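Local atomic coordinates of protein ACDH-11, isoform b (Caenorhabditis elegans, PDB entry 4Y9J), a protein that belongs to the acyl-CoA dehydrogenase family of flavoproteins and carries flavin-adenine dinucleotide in a four-chain assembly. Residues Asn160-His165 against Ala171-Arg176. Numbering follows the deposited sequence.
Sequences NLYGKH and AVDRLR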
ATOM      1  N   ASN B 160     -27.830  37.850   9.174  1.00 51.82           N
ATOM      2  CA  ASN B 160     -28.618  38.678   8.257  1.00 54.72           C
ATOM      3  C   ASN B 160     -27.891  39.060   7.012  1.00 52.86           C
ATOM      4  O   ASN B 160     -28.028  40.173   6.546  1.00 50.20           O
ATOM      5  CB  ASN B 160     -29.175  39.915   8.914  1.00 62.08           C
ATOM      6  CG  ASN B 160     -30.281  39.579   9.849  1.00 69.05           C
ATOM      7  OD1 ASN B 160     -31.131  38.715   9.582  1.00 72.30           O
ATOM      8  ND2 ASN B 160     -30.243  40.190  10.983  1.00 77.44           N
ATOM      9  N   LEU B 161     -27.188  38.089   6.451  1.00 47.17           N
ATOM     10  CA  LEU B 161     -26.450  38.276   5.245  1.00 48.35           C
ATOM     11  C   LEU B 161     -27.253  37.845   4.026  1.00 49.00           C
ATOM     12  O   LEU B 161     -26.942  38.266   2.907  1.00 50.97           O
ATOM     13  CB  LEU B 161     -25.153  37.480   5.306  1.00 48.30           C
ATOM     14  CG  LEU B 161     -24.235  37.781   6.476  1.00 48.21           C
ATOM     15  CD1 LEU B 161     -23.084  36.795   6.490  1.00 48.10           C
ATOM     16  CD2 LEU B 161     -23.801  39.222   6.328  1.00 52.22           C
ATOM     17  N   TYR B 162     -28.280  37.019   4.208  1.00 47.71           N
ATOM     18  CA  TYR B 162     -29.031  36.487   3.060  1.00 48.54           C
ATOM     19  C   TYR B 162     -29.842  37.557   2.363  1.00 50.09           C
ATOM     20  O   TYR B 162     -30.736  38.187   2.930  1.00 51.33           O
ATOM     21  CB  TYR B 162     -29.924  35.315   3.475  1.00 47.38           C
ATOM     22  CG  TYR B 162     -30.602  34.612   2.310  1.00 46.42           C
ATOM     23  CD1 TYR B 162     -29.867  33.833   1.444  1.00 45.64           C
ATOM     24  CD2 TYR B 162     -31.947  34.642   2.133  1.00 48.05           C
ATOM     25  CE1 TYR B 162     -30.457  33.134   0.417  1.00 44.73           C
ATOM     26  CE2 TYR B 162     -32.558  33.970   1.089  1.00 50.26           C
ATOM     27  CZ  TYR B 162     -31.790  33.143   0.261  1.00 47.97           C
ATOM     28  OH  TYR B 162     -32.322  32.529  -0.873  1.00 47.99           O
ATOM     29  N   GLY B 163     -29.508  37.783   1.115  1.00 49.56           N
ATOM     30  CA  GLY B 163     -30.128  38.825   0.325  1.00 52.56           C
ATOM     31  C   GLY B 163     -29.321  40.097   0.296  1.00 53.52           C
ATOM     32  O   GLY B 163     -29.662  41.008  -0.372  1.00 53.40           O
ATOM     33  N   LYS B 164     -28.265  40.146   1.075  1.00 54.61           N
ATOM     34  CA  LYS B 164     -27.418  41.313   1.196  1.00 58.60           C
ATOM     35  C   LYS B 164     -25.998  41.058   0.707  1.00 57.29           C
ATOM     36  O   LYS B 164     -25.414  41.839   0.021  1.00 60.75           O
ATOM     37  CB  LYS B 164     -27.291  41.658   2.671  1.00 62.15           C
ATOM     38  CG  LYS B 164     -26.392  42.863   2.853  1.00 70.24           C
ATOM     39  CD  LYS B 164     -26.038  43.067   4.298  1.00 73.89           C
ATOM     40  CE  LYS B 164     -27.129  43.837   5.007  1.00 80.35           C
ATOM     41  NZ  LYS B 164     -27.287  43.218   6.351  1.00 81.28           N
ATOM     42  N   HIS B 165     -25.430  39.969   1.139  1.00 52.12           N
ATOM     43  CA  HIS B 165     -24.016  39.729   0.929  1.00 52.23           C
ATOM     44  C   HIS B 165     -23.916  38.750  -0.196  1.00 49.87           C
ATOM     45  O   HIS B 165     -24.549  37.718  -0.148  1.00 48.20           O
ATOM     46  CB  HIS B 165     -23.476  39.112   2.205  1.00 50.32           C
ATOM     47  CG  HIS B 165     -22.032  38.789   2.133  1.00 54.18           C
ATOM     48  ND1 HIS B 165     -21.056  39.588   2.686  1.00 57.53           N
ATOM     49  CD2 HIS B 165     -21.394  37.755   1.560  1.00 49.84           C
ATOM     50  CE1 HIS B 165     -19.877  39.046   2.463  1.00 53.54           C
ATOM     51  NE2 HIS B 165     -20.057  37.948   1.760  1.00 54.33           N
ATOM     52  N   ALA B 171     -23.942  31.024  -1.232  1.00 41.71           N
ATOM     53  CA  ALA B 171     -23.623  29.905  -0.359  1.00 41.94           C
ATOM     54  C   ALA B 171     -24.881  29.349   0.285  1.00 40.73           C
ATOM     55  O   ALA B 171     -25.152  28.172   0.228  1.00 40.38           O
ATOM     56  CB  ALA B 171     -22.580  30.298   0.693  1.00 40.94           C
ATOM     57  N   VAL B 172     -25.689  30.196   0.860  1.00 40.71           N
ATOM     58  CA  VAL B 172     -26.900  29.710   1.485  1.00 40.65           C
ATOM     59  C   VAL B 172     -27.770  28.896   0.489  1.00 40.82           C
ATOM     60  O   VAL B 172     -28.250  27.801   0.876  1.00 43.09           O
ATOM     61  CB  VAL B 172     -27.686  30.863   2.123  1.00 41.22           C
ATOM     62  CG1 VAL B 172     -29.109  30.456   2.451  1.00 42.68           C
ATOM     63  CG2 VAL B 172     -26.971  31.286   3.388  1.00 41.55           C
ATOM     64  N   ASP B 173     -27.989  29.428  -0.699  1.00 41.02           N
ATOM     65  CA  ASP B 173     -28.838  28.783  -1.717  1.00 41.86           C
ATOM     66  C   ASP B 173     -28.262  27.417  -2.127  1.00 41.70           C
ATOM     67  O   ASP B 173     -28.974  26.458  -2.184  1.00 42.20           O
ATOM     68  CB  ASP B 173     -29.023  29.653  -2.955  1.00 42.79           C
ATOM     69  CG  ASP B 173     -29.971  30.839  -2.716  1.00 45.20           C
ATOM     70  OD1 ASP B 173     -30.777  30.751  -1.778  1.00 43.84           O
ATOM     71  OD2 ASP B 173     -29.927  31.832  -3.480  1.00 45.29           O
ATOM     72  N   ARG B 174     -26.961  27.344  -2.316  1.00 39.92           N
ATOM     73  CA  ARG B 174     -26.296  26.084  -2.696  1.00 40.07           C
ATOM     74  C   ARG B 174     -26.137  25.087  -1.604  1.00 38.50           C
ATOM     75  O   ARG B 174     -26.335  23.932  -1.837  1.00 36.22           O
ATOM     76  CB  ARG B 174     -24.967  26.398  -3.321  1.00 41.25           C
ATOM     77  CG  ARG B 174     -25.304  27.219  -4.560  1.00 46.50           C
ATOM     78  CD  ARG B 174     -24.125  27.507  -5.430  1.00 50.67           C
ATOM     79  NE  ARG B 174     -23.808  26.339  -6.218  1.00 55.14           N
ATOM     80  CZ  ARG B 174     -23.148  26.362  -7.372  1.00 53.49           C
ATOM     81  NH1 ARG B 174     -22.726  27.507  -7.874  1.00 55.71           N
ATOM     82  NH2 ARG B 174     -22.859  25.224  -7.969  1.00 47.88           N
ATOM     83  N   LEU B 175     -25.797  25.542  -0.408  1.00 36.70           N
ATOM     84  CA  LEU B 175     -25.733  24.669   0.725  1.00 34.82           C
ATOM     85  C   LEU B 175     -27.064  23.988   1.000  1.00 35.99           C
ATOM     86  O   LEU B 175     -27.069  22.824   1.452  1.00 35.65           O
ATOM     87  CB  LEU B 175     -25.222  25.391   1.979  1.00 35.91           C
ATOM     88  CG  LEU B 175     -23.810  26.003   1.893  1.00 36.38           C
ATOM     89  CD1 LEU B 175     -23.573  27.046   2.981  1.00 36.79           C
ATOM     90  CD2 LEU B 175     -22.729  24.945   1.963  1.00 36.39           C
ATOM     91  N   ARG B 176     -28.188  24.688   0.779  1.00 37.23           N
ATOM     92  CA  ARG B 176     -29.528  24.110   0.967  1.00 39.61           C
ATOM     93  C   ARG B 176     -30.078  23.371  -0.251  1.00 41.07           C
ATOM     94  O   ARG B 176     -31.185  22.875  -0.214  1.00 43.76           O
ATOM     95  CB  ARG B 176     -30.546  25.260   1.227  1.00 45.01           C
ATOM     96  CG  ARG B 176     -30.314  26.025   2.474  1.00 46.41           C
ATOM     97  CD  ARG B 176     -31.162  27.303   2.485  1.00 50.40           C
ATOM     98  NE  ARG B 176     -32.586  26.980   2.456  1.00 52.86           N
ATOM     99  CZ  ARG B 176     -33.576  27.871   2.384  1.00 58.70           C
ATOM    100  NH1 ARG B 176     -33.311  29.184   2.281  1.00 60.57           N
ATOM    101  NH2 ARG B 176     -34.841  27.433   2.344  1.00 57.97           N
TER
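Tyr162 reaches from the loop 160-165 to helix 166-175, where its hydroxyl donates a hydrogen bond to Asp173, Tyr162 OH to Asp173 OD1 2.5 Å. The bond uses the syn lone pair of OD1, the one facing the other carboxylate oxygen. The carboxylate sits at the edge of the phenol, close to the ring plane, and stands almost perpendicular to it, the two planes 88° apart. Further back along the same ring, Tyr162 CD1 packs on Val172 CG1 at 3.6 Å, and CE1 of the same tyrosine lies equally near that methyl, which approaches obliquely. A chi1 of -173° turns the ring away from the backbone N of Tyr162, beside its carbonyl carbon, and brings it up to Val172. Behind it the loop is folded tightly: Leu161 O accepts from both Lys164 N and His165 N, and Lys164 NZ donates a hydrogen bond to Asn160 O. Thr169 OG1 is hydrogen-bonded to Gly163 N and His165 O, and His165 is the N-cap residue. Tyr162 and Asp173 remain exposed, whereas Val172 is buried against Leu156 of helix 143-158; Leu161 and His165 touch Ile298 of strand 285-298, where the connection between helices 143-158 and 166-175 meets the mixed sheet.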